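Local coordinates for protein deferrochelatase (Vibrio cholerae, PDB 5DE0) that binds heme b and probably acts as a dye-decolorizing peroxidase, oxidising its substrates with hydrogen peroxide, at residues L12-P17 with N151-K156; F70-P75 with G166-G171; A161-G166 with G171-V176; V220-E225 with F259-E264. All blocks are in the same frame, centred on the assembly; numbering follows the deposited sequence.

Contact 1 of 4, residues L12-P17 with N151-K156; sequences LPEAGP and NPKAEK
Glu14 lays one carboxylate oxygen against the aliphatic start of the Lys153 side chain, OE2 standing 4.1 Å from CG. The two side chains run obliquely to one another. OE2 and the carbonyl oxygen of Pro152 merely lie near each other, with Arg157, whose NE bonds weakly to Pro152 O, beside both. The glutamate gets there by a bend: CG is turned away from its own carbonyl carbon and the chain then folds at chi2 (-79°), which carries the carboxylate across to a loop that its backbone does not approach. OE1, the other oxygen, takes the proton of a water at 2.9 Å. That water in turn accepts from Asn151 ND2 at 3.1 Å, so a single solvent molecule bridges the two segments. Arg157, on helix 155-161, makes a salt bridge to Glu14 OE1 through NH2 while NH1 bonds to Leu12 O. The ammonium of Lys153 stays 5.6 Å from Glu14 OE2 and bonds to Thr149 O. The loop before strand 18-26 is therefore joined to the C-terminal half by a thin, hydrated contact, in which Arg157 would probably balance the glutamate's charge, the water solvating OE1 and Lys153 adding little.

Contact 2 of 4, residues F70-P75 with G166-G171; sequences FEMASP and GDFAGG
A backbone carbonyl points at the rim of an aromatic ring: Ala73 O lies 3.1 Å from CZ of Phe168, near the ring plane, where the weakly positive C-H edge faces the oxygen's negative charge. This oxygen has a conventional donor as well, the indole NE1 of Trp67. Phe168 reaches the site because its CG is anti to the carbonyl carbon (chi1 -57°), which sends the ring out from the 166-171 loop into the bend of 70-75. Over one face sits Pro75, whose CA is 3.9 Å from the ring centroid and only 21° off the normal, a CH-pi contact displaced toward the rim. The proline ring continues this cover, CG meeting CE1 at 3.8 Å. From the opposite side of the ring plane Met72 approaches obliquely, its SD 5.1 Å from the centroid. Met296 of helix 294-299 also touches both Met72 and Phe168. Behind the aromatic ring the backbone is tightly folded, a type I turn over Gly166-Ala169 running into a type II turn over Phe168-Gly171 that is closed by Gly171 N to Phe168 O at 2.8 Å. Near the protein surface, a turn-borne phenylalanine thus pairs a Met-aromatic contact with a proline CH-pi contact, linking loops from the N- and C-terminal halves of the DyP-type peroxidase fold.

Contact 3 of 4, residues A161-G166 with G171-V176; sequences ALVADG and GSYVMV
Ala161, the last residue of helix 155-161, turns its carbonyl oxygen to the hydroxyl of Ser172, and OG donates to it at 2.8 Å. The hydroxyl lies well above the carbonyl plane, 45° out of it, and is put there by a side chain that extends OG away from the serine's own N (chi1 -179°). Leu162 leaves helical geometry, and its CA approaches Gly171 O at 3.4 Å as a CA-H...O contact. Val163 then gives its backbone N-H to that same Gly171 O. This bond is 2.9 Å long and almost straight (175°), meeting the oxygen close to the line of the C=O. Branch CG2 of Val163 leans on this oxygen too, at 3.4 Å, and reaches out to CE2 of Tyr173, 4.3 Å away. Gly171 O thus receives one straight N-H bond, with two C-H groups beside it. Through these bonds the end of helix 155-161 and its exit loop join an inner strand of the sheet. Strand 172-181 goes on between strands 247-253 and 281-291, with backbone bonds from Ser172 to Ala291 and from Tyr173 to Cys253. The Tyr173 ring meets Phe290 edge to face and packs on Phe259 of helix 257-266.

Contact 4 of 4, residues V220-E225 with F259-E264; sequences VDIKEE and FKTMLE. With HEM (protoporphyrin IX containing Fe), chain F.
Val220 O, at the last residue of helix 216-220, receives a weak bond from Ile222 N at 3.0 Å and has the terminal methyl of Met262, CE, lying against it at 4.1 Å. The weak bond closes an inverse gamma turn centred on Asp221, which directs successive side chains to different targets. Val220 packs on the heme: CG2 lies 3.6 Å from C3A of pyrrole ring A, and CG1 reaches toward the neighbouring meso carbon CHB. Met262 meets the margin of the macrocycle instead. Its chain runs extended beyond CG (chi2 175°), bringing SD to within 3.7 Å of methyl CMB and CE equally near methyl CMA, so the thioether spans the two methyls flanking CHB. Farther along, Ile222 turns toward helix 257-266 and extends this apolar patch with the end of its chain, CD1 touching CG2 of Thr261 at 3.7 Å and resting near Met262 CA. The methyl of Thr261 can face Ile222 because its hydroxyl is turned back along the helix to His257 O. Asp221 points away from the helix, and its OD2 comes 3.2 Å from propionate oxygen O2A of the heme. On the helix surface, Lys260 and Glu264 form a weakly bonded salt bridge one helical turn apart. The chemistry is thus divided: valine and methionine give an apolar lining to ring A and to the methyls CMA and CMB on either side of CHB, whereas Asp221 brings a carboxyl group to a propionate of the heme, a cofactor also hydrogen-bonded by Arg233 NH1.

Overall arrangement
Contact 3 is the buried member, built on backbone and serine hydrogen bonds; contact 2, which shares Gly166 and Gly171 with it, is a surface contact resting on one aromatic ring. Contacts 1 and 4 are partly buried, the former polar and watered, the latter mainly apolar against heme. Contacts 1 and 2 join the N- and C-terminal family regions, while 3 and 4 stay within the C-terminal one. Helix 155-161 leads from contact 1 to contact 3, and Leu12 of the first packs on Leu162 of the second. Strand 172-181 links contact 3 to contact 4 through Met175, which touches Phe259 and Leu263. Contacts 2 and 4, about 24 Å apart between centres, do not touch.

Contact 1 of 4, residues L12-P17 with N151-K156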
loop_
_atom_site.group_PDB
_atom_site.type_symbol
_atom_site.label_atom_id
_atom_site.label_comp_id
_atom_site.label_asym_id
_atom_site.label_seq_id
_atom_site.Cartn_x
_atom_site.Cartn_y
_atom_site.Cartn_z
ATOM N N LEU B 12 -17.757 9.394 -12.525
ATOM C CA LEU B 12 -18.636 10.425 -11.969
ATOM C C LEU B 12 -18.641 10.559 -10.435
ATOM O O LEU B 12 -18.598 11.680 -9.928
ATOM C CB LEU B 12 -20.071 10.200 -12.461
ATOM C CG LEU B 12 -20.524 11.079 -13.630
ATOM C CD1 LEU B 12 -19.498 11.061 -14.751
ATOM C CD2 LEU B 12 -21.887 10.637 -14.140
ATOM N N PRO B 13 -18.709 9.438 -9.689
ATOM C CA PRO B 13 -18.759 9.612 -8.231
ATOM C C PRO B 13 -17.485 10.216 -7.650
ATOM O O PRO B 13 -16.434 10.184 -8.292
ATOM C CB PRO B 13 -18.950 8.182 -7.707
ATOM C CG PRO B 13 -19.410 7.389 -8.871
ATOM C CD PRO B 13 -18.791 8.018 -10.068
ATOM N N GLU B 14 -17.591 10.770 -6.447
ATOM C CA GLU B 14 -16.428 11.266 -5.726
ATOM C C GLU B 14 -15.509 10.100 -5.390
ATOM O O GLU B 14 -15.979 8.998 -5.107
ATOM C CB GLU B 14 -16.850 11.998 -4.450
ATOM C CG GLU B 14 -17.635 13.277 -4.692
ATOM C CD GLU B 14 -16.747 14.442 -5.077
ATOM O OE1 GLU B 14 -15.518 14.353 -4.864
ATOM O OE2 GLU B 14 -17.279 15.447 -5.591
ATOM N N ALA B 15 -14.202 10.343 -5.429
ATOM C CA ALA B 15 -13.222 9.297 -5.153
ATOM C C ALA B 15 -13.391 8.723 -3.750
ATOM O O ALA B 15 -13.650 9.455 -2.795
ATOM C CB ALA B 15 -11.812 9.837 -5.334
ATOM N N GLY B 16 -13.257 7.405 -3.635
ATOM C CA GLY B 16 -13.318 6.744 -2.345
ATOM C C GLY B 16 -12.019 6.916 -1.583
ATOM O O GLY B 16 -11.040 7.411 -2.136
ATOM N N PRO B 17 -12.003 6.508 -0.305
ATOM C CA PRO B 17 -10.832 6.598 0.577
ATOM C C PRO B 17 -9.605 5.860 0.037
ATOM O O PRO B 17 -8.478 6.165 0.434
ATOM C CB PRO B 17 -11.321 5.947 1.876
ATOM C CG PRO B 17 -12.792 6.099 1.842
ATOM C CD PRO B 17 -13.182 5.980 0.402
ATOM N N ASN B 151 -12.368 21.081 -7.506
ATOM C CA ASN B 151 -12.799 19.951 -8.321
ATOM C C ASN B 151 -14.317 19.982 -8.474
ATOM O O ASN B 151 -15.032 20.137 -7.482
ATOM C CB ASN B 151 -12.343 18.631 -7.691
ATOM C CG ASN B 151 -12.203 17.505 -8.706
ATOM O OD1 ASN B 151 -11.770 17.718 -9.839
ATOM N ND2 ASN B 151 -12.563 16.295 -8.295
ATOM N N PRO B 152 -14.812 19.851 -9.718
ATOM C CA PRO B 152 -16.248 19.886 -10.024
ATOM C C PRO B 152 -17.072 18.994 -9.099
ATOM O O PRO B 152 -16.580 17.963 -8.635
ATOM C CB PRO B 152 -16.306 19.382 -11.467
ATOM C CG PRO B 152 -15.007 19.809 -12.045
ATOM C CD PRO B 152 -13.998 19.683 -10.935
ATOM N N LYS B 153 -18.308 19.398 -8.828
ATOM C CA LYS B 153 -19.153 18.690 -7.873
ATOM C C LYS B 153 -20.562 18.470 -8.416
ATOM O O LYS B 153 -21.085 19.299 -9.160
ATOM C CB LYS B 153 -19.214 19.462 -6.551
ATOM C CG LYS B 153 -17.885 19.522 -5.808
ATOM C CD LYS B 153 -17.766 20.785 -4.967
ATOM C CE LYS B 153 -16.434 20.834 -4.232
ATOM N NZ LYS B 153 -15.278 20.637 -5.150
ATOM N N ALA B 154 -21.162 17.344 -8.037
ATOM C CA ALA B 154 -22.528 16.999 -8.429
ATOM C C ALA B 154 -22.713 16.951 -9.946
ATOM O O ALA B 154 -21.996 16.238 -10.643
ATOM C CB ALA B 154 -23.522 17.975 -7.806
ATOM N N GLU B 155 -23.669 17.726 -10.450
ATOM C CA GLU B 155 -24.100 17.614 -11.844
ATOM C C GLU B 155 -23.057 18.059 -12.874
ATOM O O GLU B 155 -23.016 17.523 -13.984
ATOM C CB GLU B 155 -25.394 18.407 -12.065
ATOM C CG GLU B 155 -25.264 19.916 -11.870
ATOM C CD GLU B 155 -25.298 20.326 -10.410
ATOM O OE1 GLU B 155 -26.376 20.220 -9.788
ATOM O OE2 GLU B 155 -24.244 20.748 -9.887
ATOM N N LYS B 156 -22.218 19.029 -12.521
ATOM C CA LYS B 156 -21.268 19.567 -13.488
ATOM C C LYS B 156 -20.101 18.613 -13.729
ATOM O O LYS B 156 -19.356 18.769 -14.694
ATOM C CB LYS B 156 -20.758 20.941 -13.042
ATOM C CG LYS B 156 -20.269 21.030 -11.609
ATOM C CD LYS B 156 -20.196 22.485 -11.153
ATOM C CE LYS B 156 -19.865 22.602 -9.673
ATOM N NZ LYS B 156 -18.437 22.315 -9.386
HETATM O O HOH W 1 -12.788 15.180 -5.452
#

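Contact 2 of 4, residues F70-P75 with G166-G171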
loop_
_atom_site.group_PDB
_atom_site.type_symbol
_atom_site.label_atom_id
_atom_site.label_comp_id
_atom_site.label_asym_id
_atom_site.label_seq_id
_atom_site.Cartn_x
_atom_site.Cartn_y
_atom_site.Cartn_z
ATOM N N PHE B 70 -8.584 -2.121 -32.207
ATOM C CA PHE B 70 -10.044 -2.182 -32.172
ATOM C C PHE B 70 -10.670 -1.991 -33.550
ATOM O O PHE B 70 -10.093 -1.337 -34.414
ATOM C CB PHE B 70 -10.600 -1.128 -31.213
ATOM C CG PHE B 70 -10.356 -1.439 -29.768
ATOM C CD1 PHE B 70 -10.408 -2.747 -29.300
ATOM C CD2 PHE B 70 -10.061 -0.423 -28.874
ATOM C CE1 PHE B 70 -10.177 -3.030 -27.959
ATOM C CE2 PHE B 70 -9.829 -0.702 -27.539
ATOM C CZ PHE B 70 -9.885 -2.005 -27.083
ATOM N N GLU B 71 -11.849 -2.572 -33.749
ATOM C CA GLU B 71 -12.618 -2.346 -34.967
ATOM C C GLU B 71 -13.275 -0.974 -34.910
ATOM O O GLU B 71 -13.331 -0.257 -35.910
ATOM C CB GLU B 71 -13.680 -3.430 -35.158
ATOM C CG GLU B 71 -13.119 -4.813 -35.477
ATOM C CD GLU B 71 -14.211 -5.842 -35.716
ATOM O OE1 GLU B 71 -15.392 -5.519 -35.470
ATOM O OE2 GLU B 71 -13.892 -6.968 -36.154
ATOM N N MET B 72 -13.786 -0.629 -33.730
ATOM C CA MET B 72 -14.358 0.688 -33.480
ATOM C C MET B 72 -13.329 1.785 -33.745
ATOM O O MET B 72 -12.173 1.680 -33.340
ATOM C CB MET B 72 -14.882 0.778 -32.042
ATOM C CG MET B 72 -15.126 2.197 -31.542
ATOM S SD MET B 72 -16.303 3.135 -32.541
ATOM C CE MET B 72 -17.761 2.100 -32.413
ATOM N N ALA B 73 -13.759 2.826 -34.451
ATOM C CA ALA B 73 -12.906 3.979 -34.726
ATOM C C ALA B 73 -12.444 4.642 -33.429
ATOM O O ALA B 73 -13.155 4.629 -32.427
ATOM C CB ALA B 73 -13.638 4.986 -35.598
ATOM N N SER B 74 -11.246 5.214 -33.457
ATOM C CA SER B 74 -10.688 5.858 -32.280
ATOM C C SER B 74 -11.334 7.218 -32.053
ATOM O O SER B 74 -11.797 7.853 -33.000
ATOM C CB SER B 74 -9.173 6.009 -32.414
ATOM O OG SER B 74 -8.846 7.133 -33.209
ATOM N N PRO B 75 -11.379 7.661 -30.782
ATOM C CA PRO B 75 -11.851 9.005 -30.433
ATOM C C PRO B 75 -11.057 10.074 -31.171
ATOM O O PRO B 75 -9.838 9.937 -31.302
ATOM C CB PRO B 75 -11.605 9.087 -28.921
ATOM C CG PRO B 75 -11.607 7.663 -28.468
ATOM C CD PRO B 75 -10.989 6.895 -29.583
ATOM N N GLY B 166 -22.495 11.940 -30.004
ATOM C CA GLY B 166 -21.787 11.072 -30.926
ATOM C C GLY B 166 -21.663 9.634 -30.458
ATOM O O GLY B 166 -22.290 9.230 -29.477
ATOM N N ASP B 167 -20.851 8.857 -31.168
ATOM C CA ASP B 167 -20.651 7.450 -30.836
ATOM C C ASP B 167 -19.952 7.273 -29.491
ATOM O O ASP B 167 -20.154 6.270 -28.810
ATOM C CB ASP B 167 -19.843 6.747 -31.932
ATOM C CG ASP B 167 -20.666 6.445 -33.168
ATOM O OD1 ASP B 167 -21.897 6.291 -33.047
ATOM O OD2 ASP B 167 -20.069 6.348 -34.259
ATOM N N PHE B 168 -19.136 8.255 -29.114
ATOM C CA PHE B 168 -18.335 8.163 -27.897
ATOM C C PHE B 168 -19.012 8.823 -26.696
ATOM O O PHE B 168 -18.382 9.028 -25.656
ATOM C CB PHE B 168 -16.952 8.787 -28.123
ATOM C CG PHE B 168 -16.187 8.174 -29.264
ATOM C CD1 PHE B 168 -15.489 6.990 -29.092
ATOM C CD2 PHE B 168 -16.162 8.785 -30.510
ATOM C CE1 PHE B 168 -14.784 6.423 -30.141
ATOM C CE2 PHE B 168 -15.458 8.223 -31.560
ATOM C CZ PHE B 168 -14.770 7.043 -31.374
ATOM N N ALA B 169 -20.291 9.151 -26.845
ATOM C CA ALA B 169 -21.064 9.763 -25.766
ATOM C C ALA B 169 -21.099 8.863 -24.534
ATOM O O ALA B 169 -21.418 7.673 -24.627
ATOM C CB ALA B 169 -22.479 10.069 -26.229
ATOM N N GLY B 170 -20.760 9.435 -23.384
ATOM C CA GLY B 170 -20.680 8.672 -22.153
ATOM C C GLY B 170 -19.249 8.250 -21.884
ATOM O O GLY B 170 -18.926 7.769 -20.792
ATOM N N GLY B 171 -18.393 8.423 -22.887
ATOM C CA GLY B 171 -16.977 8.149 -22.736
ATOM C C GLY B 171 -16.241 9.364 -22.204
ATOM O O GLY B 171 -16.806 10.457 -22.132
#

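Contact 3 of 4, residues A161-G166 with G171-V176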
loop_
_atom_site.group_PDB
_atom_site.type_symbol
_atom_site.label_atom_id
_atom_site.label_comp_id
_atom_site.label_asym_id
_atom_site.label_seq_id
_atom_site.Cartn_x
_atom_site.Cartn_y
_atom_site.Cartn_z
ATOM N N ALA B 161 -16.621 15.842 -17.448
ATOM C CA ALA B 161 -15.880 14.609 -17.708
ATOM C C ALA B 161 -16.345 13.875 -18.966
ATOM O O ALA B 161 -15.523 13.375 -19.731
ATOM C CB ALA B 161 -15.975 13.681 -16.505
ATOM N N LEU B 162 -17.656 13.816 -19.180
ATOM C CA LEU B 162 -18.214 12.957 -20.222
ATOM C C LEU B 162 -18.439 13.658 -21.561
ATOM O O LEU B 162 -18.869 14.812 -21.612
ATOM C CB LEU B 162 -19.537 12.354 -19.750
ATOM C CG LEU B 162 -19.511 11.657 -18.391
ATOM C CD1 LEU B 162 -20.834 10.954 -18.129
ATOM C CD2 LEU B 162 -18.346 10.683 -18.311
ATOM N N VAL B 163 -18.141 12.941 -22.641
ATOM C CA VAL B 163 -18.469 13.390 -23.991
ATOM C C VAL B 163 -19.985 13.489 -24.134
ATOM O O VAL B 163 -20.712 12.573 -23.750
ATOM C CB VAL B 163 -17.901 12.434 -25.064
ATOM C CG1 VAL B 163 -18.299 12.898 -26.462
ATOM C CG2 VAL B 163 -16.387 12.335 -24.939
ATOM N N ALA B 164 -20.458 14.603 -24.683
ATOM C CA ALA B 164 -21.889 14.883 -24.723
ATOM C C ALA B 164 -22.631 14.128 -25.829
ATOM O O ALA B 164 -23.732 13.619 -25.606
ATOM C CB ALA B 164 -22.117 16.381 -24.873
ATOM N N ASP B 165 -22.035 14.061 -27.017
ATOM C CA ASP B 165 -22.728 13.530 -28.188
ATOM C C ASP B 165 -21.867 12.594 -29.031
ATOM O O ASP B 165 -20.663 12.474 -28.814
ATOM C CB ASP B 165 -23.227 14.686 -29.056
ATOM C CG ASP B 165 -22.104 15.611 -29.488
ATOM O OD1 ASP B 165 -22.176 16.163 -30.606
ATOM O OD2 ASP B 165 -21.142 15.779 -28.707
ATOM N N GLY B 166 -22.495 11.940 -30.004
ATOM C CA GLY B 166 -21.787 11.072 -30.926
ATOM C C GLY B 166 -21.663 9.634 -30.458
ATOM O O GLY B 166 -22.290 9.230 -29.477
ATOM N N GLY B 171 -18.393 8.423 -22.887
ATOM C CA GLY B 171 -16.977 8.149 -22.736
ATOM C C GLY B 171 -16.241 9.364 -22.204
ATOM O O GLY B 171 -16.806 10.457 -22.132
ATOM N N SER B 172 -14.976 9.181 -21.840
ATOM C CA SER B 172 -14.204 10.259 -21.239
ATOM C C SER B 172 -12.715 10.131 -21.538
ATOM O O SER B 172 -12.166 9.029 -21.537
ATOM C CB SER B 172 -14.438 10.288 -19.725
ATOM O OG SER B 172 -13.710 11.335 -19.112
ATOM N N TYR B 173 -12.064 11.264 -21.793
ATOM C CA TYR B 173 -10.620 11.279 -22.010
ATOM C C TYR B 173 -9.886 11.248 -20.676
ATOM O O TYR B 173 -10.301 11.896 -19.717
ATOM C CB TYR B 173 -10.202 12.504 -22.823
ATOM C CG TYR B 173 -10.661 12.462 -24.262
ATOM C CD1 TYR B 173 -9.891 11.845 -25.241
ATOM C CD2 TYR B 173 -11.867 13.036 -24.644
ATOM C CE1 TYR B 173 -10.308 11.803 -26.559
ATOM C CE2 TYR B 173 -12.294 12.997 -25.960
ATOM C CZ TYR B 173 -11.510 12.381 -26.912
ATOM O OH TYR B 173 -11.932 12.341 -28.221
ATOM N N VAL B 174 -8.801 10.481 -20.615
ATOM C CA VAL B 174 -8.087 10.279 -19.362
ATOM C C VAL B 174 -6.606 10.626 -19.484
ATOM O O VAL B 174 -5.985 10.391 -20.518
ATOM C CB VAL B 174 -8.206 8.818 -18.871
ATOM C CG1 VAL B 174 -7.969 8.742 -17.369
ATOM C CG2 VAL B 174 -9.565 8.236 -19.221
ATOM N N MET B 175 -6.050 11.194 -18.420
ATOM C CA MET B 175 -4.611 11.387 -18.314
ATOM C C MET B 175 -4.152 10.910 -16.944
ATOM O O MET B 175 -4.886 11.030 -15.964
ATOM C CB MET B 175 -4.224 12.858 -18.530
ATOM C CG MET B 175 -4.708 13.804 -17.435
ATOM S SD MET B 175 -3.920 15.424 -17.484
ATOM C CE MET B 175 -2.222 14.997 -17.080
ATOM N N VAL B 176 -2.950 10.347 -16.877
ATOM C CA VAL B 176 -2.379 9.951 -15.598
ATOM C C VAL B 176 -0.887 10.278 -15.549
ATOM O O VAL B 176 -0.169 10.141 -16.540
ATOM C CB VAL B 176 -2.619 8.433 -15.297
ATOM C CG1 VAL B 176 -3.310 7.745 -16.455
ATOM C CG2 VAL B 176 -1.324 7.714 -14.927
#

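Contact 4 of 4, residues V220-E225 with F259-E264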
loop_
_atom_site.group_PDB
_atom_site.type_symbol
_atom_site.label_atom_id
_atom_site.label_comp_id
_atom_site.label_asym_id
_atom_site.label_seq_id
_atom_site.Cartn_x
_atom_site.Cartn_y
_atom_site.Cartn_z
ATOM N N VAL B 220 -2.795 26.350 -13.946
ATOM C CA VAL B 220 -3.862 25.448 -14.363
ATOM C C VAL B 220 -5.237 26.104 -14.408
ATOM O O VAL B 220 -6.164 25.554 -15.009
ATOM C CB VAL B 220 -3.939 24.209 -13.442
ATOM C CG1 VAL B 220 -2.603 23.485 -13.423
ATOM C CG2 VAL B 220 -4.355 24.615 -12.038
ATOM N N ASP B 221 -5.384 27.265 -13.776
ATOM C CA ASP B 221 -6.639 28.005 -13.869
ATOM C C ASP B 221 -6.654 28.799 -15.168
ATOM O O ASP B 221 -6.365 29.998 -15.185
ATOM C CB ASP B 221 -6.831 28.935 -12.669
ATOM C CG ASP B 221 -8.191 29.609 -12.662
ATOM O OD1 ASP B 221 -8.318 30.704 -13.248
ATOM O OD2 ASP B 221 -9.133 29.040 -12.070
ATOM N N ILE B 222 -6.986 28.118 -16.258
ATOM C CA ILE B 222 -6.959 28.727 -17.580
ATOM C C ILE B 222 -8.361 28.905 -18.155
ATOM O O ILE B 222 -9.151 27.954 -18.195
ATOM C CB ILE B 222 -6.121 27.881 -18.565
ATOM C CG1 ILE B 222 -4.718 27.649 -18.002
ATOM C CG2 ILE B 222 -6.048 28.561 -19.925
ATOM C CD1 ILE B 222 -3.888 26.697 -18.828
ATOM N N LYS B 223 -8.673 30.128 -18.581
ATOM C CA LYS B 223 -9.905 30.391 -19.315
ATOM C C LYS B 223 -9.561 31.090 -20.626
ATOM O O LYS B 223 -8.831 32.081 -20.643
ATOM C CB LYS B 223 -10.887 31.222 -18.476
ATOM C CG LYS B 223 -10.344 32.559 -17.972
ATOM C CD LYS B 223 -11.437 33.358 -17.268
ATOM C CE LYS B 223 -10.979 34.772 -16.946
ATOM N NZ LYS B 223 -12.067 35.579 -16.320
ATOM N N GLU B 224 -10.095 30.562 -21.723
ATOM C CA GLU B 224 -9.734 31.025 -23.060
ATOM C C GLU B 224 -10.960 31.235 -23.941
ATOM O O GLU B 224 -10.868 31.812 -25.023
ATOM C CB GLU B 224 -8.792 30.020 -23.724
ATOM C CG GLU B 224 -9.323 28.596 -23.657
ATOM C CD GLU B 224 -8.631 27.652 -24.618
ATOM O OE1 GLU B 224 -9.330 26.806 -25.216
ATOM O OE2 GLU B 224 -7.394 27.742 -24.767
ATOM N N GLU B 225 -12.107 30.759 -23.468
ATOM C CA GLU B 225 -13.340 30.765 -24.256
ATOM C C GLU B 225 -14.102 32.098 -24.433
ATOM O O GLU B 225 -14.612 32.334 -25.531
ATOM C CB GLU B 225 -14.305 29.709 -23.681
ATOM C CG GLU B 225 -13.639 28.380 -23.366
ATOM C CD GLU B 225 -14.377 27.187 -23.946
ATOM O OE1 GLU B 225 -15.608 27.270 -24.144
ATOM O OE2 GLU B 225 -13.714 26.163 -24.211
ATOM N N PHE B 259 -6.345 18.911 -20.973
ATOM C CA PHE B 259 -5.126 18.288 -20.461
ATOM C C PHE B 259 -3.895 18.920 -21.100
ATOM O O PHE B 259 -2.959 19.335 -20.413
ATOM C CB PHE B 259 -5.122 16.779 -20.733
ATOM C CG PHE B 259 -6.237 16.029 -20.062
ATOM C CD1 PHE B 259 -6.850 16.531 -18.926
ATOM C CD2 PHE B 259 -6.667 14.813 -20.570
ATOM C CE1 PHE B 259 -7.873 15.834 -18.311
ATOM C CE2 PHE B 259 -7.688 14.113 -19.960
ATOM C CZ PHE B 259 -8.292 14.623 -18.831
ATOM N N LYS B 260 -3.920 18.987 -22.427
ATOM C CA LYS B 260 -2.804 19.486 -23.219
ATOM C C LYS B 260 -2.485 20.944 -22.900
ATOM O O LYS B 260 -1.321 21.334 -22.848
ATOM C CB LYS B 260 -3.118 19.320 -24.708
ATOM C CG LYS B 260 -2.077 19.892 -25.654
ATOM C CD LYS B 260 -2.420 19.551 -27.096
ATOM C CE LYS B 260 -1.565 20.332 -28.081
ATOM N NZ LYS B 260 -1.845 21.794 -28.011
ATOM N N THR B 261 -3.523 21.742 -22.672
ATOM C CA THR B 261 -3.342 23.160 -22.380
ATOM C C THR B 261 -2.710 23.369 -21.006
ATOM O O THR B 261 -1.776 24.160 -20.860
ATOM C CB THR B 261 -4.676 23.924 -22.443
ATOM O OG1 THR B 261 -5.304 23.683 -23.708
ATOM C CG2 THR B 261 -4.442 25.418 -22.276
ATOM N N MET B 262 -3.219 22.654 -20.008
ATOM C CA MET B 262 -2.692 22.742 -18.648
ATOM C C MET B 262 -1.248 22.255 -18.571
ATOM O O MET B 262 -0.413 22.866 -17.906
ATOM C CB MET B 262 -3.559 21.937 -17.676
ATOM C CG MET B 262 -4.980 22.444 -17.529
ATOM S SD MET B 262 -5.975 21.356 -16.492
ATOM C CE MET B 262 -7.583 22.118 -16.641
ATOM N N LEU B 263 -0.961 21.150 -19.254
ATOM C CA LEU B 263 0.378 20.567 -19.236
ATOM C C LEU B 263 1.395 21.455 -19.952
ATOM O O LEU B 263 2.528 21.607 -19.496
ATOM C CB LEU B 263 0.359 19.170 -19.864
ATOM C CG LEU B 263 -0.262 18.065 -19.008
ATOM C CD1 LEU B 263 -0.446 16.791 -19.820
ATOM C CD2 LEU B 263 0.595 17.795 -17.779
ATOM N N GLU B 264 0.987 22.037 -21.075
ATOM C CA GLU B 264 1.855 22.945 -21.818
ATOM C C GLU B 264 2.087 24.234 -21.037
ATOM O O GLU B 264 3.121 24.890 -21.188
ATOM C CB GLU B 264 1.262 23.254 -23.194
ATOM C CG GLU B 264 1.420 22.124 -24.201
ATOM C CD GLU B 264 0.735 22.410 -25.520
ATOM O OE1 GLU B 264 -0.000 23.416 -25.608
ATOM O OE2 GLU B 264 0.934 21.627 -26.472
HETATM C CHA HEM F . -5.781 22.479 -8.241
HETATM C CHB HEM F . -4.901 20.356 -12.512
HETATM C CHC HEM F . -0.881 18.294 -10.707
HETATM C CHD HEM F . -2.252 19.706 -6.274
HETATM C C1A HEM F . -5.893 22.088 -9.557
HETATM C C2A HEM F . -6.936 22.484 -10.483
HETATM C C3A HEM F . -6.693 21.896 -11.659
HETATM C C4A HEM F . -5.487 21.108 -11.521
HETATM C CMA HEM F . -7.535 22.022 -12.948
HETATM C CAA HEM F . -8.117 23.425 -10.157
HETATM C CBA HEM F . -7.827 24.800 -10.757
HETATM C CGA HEM F . -8.877 25.783 -10.319
HETATM O O1A HEM F . -8.791 26.276 -9.165
HETATM O O2A HEM F . -9.794 26.075 -11.128
HETATM C C1B HEM F . -3.700 19.690 -12.417
HETATM C C2B HEM F . -2.960 19.134 -13.527
HETATM C C3B HEM F . -1.856 18.560 -13.051
HETATM C C4B HEM F . -1.840 18.733 -11.603
HETATM C CMB HEM F . -3.378 19.182 -15.014
HETATM C CAB HEM F . -0.820 17.857 -13.957
HETATM C CBB HEM F . 0.253 17.239 -13.468
HETATM C C1C HEM F . -0.911 18.463 -9.337
HETATM C C2C HEM F . 0.044 17.932 -8.381
HETATM C C3C HEM F . -0.344 18.326 -7.153
HETATM C C4C HEM F . -1.547 19.120 -7.303
HETATM C CMC HEM F . 1.266 17.068 -8.771
HETATM C CAC HEM F . 0.292 18.062 -5.764
HETATM C CBC HEM F . 1.460 17.443 -5.564
HETATM C C1D HEM F . -3.236 20.666 -6.388
HETATM C C2D HEM F . -3.666 21.550 -5.328
HETATM C C3D HEM F . -4.772 22.417 -5.942
HETATM C C4D HEM F . -4.898 21.970 -7.311
HETATM C CMD HEM F . -3.130 21.614 -3.882
HETATM C CAD HEM F . -5.572 23.534 -5.242
HETATM C CBD HEM F . -6.793 22.959 -4.534
HETATM C CGD HEM F . -7.748 22.379 -5.544
HETATM O O1D HEM F . -7.729 21.136 -5.742
HETATM O O2D HEM F . -8.532 23.154 -6.151
HETATM N NA HEM F . -5.027 21.248 -10.226
HETATM N NB HEM F . -2.989 19.428 -11.259
HETATM N NC HEM F . -1.865 19.183 -8.642
HETATM N ND HEM F . -3.982 20.945 -7.529
HETATM FE FE HEM F . -3.417 20.275 -9.409
#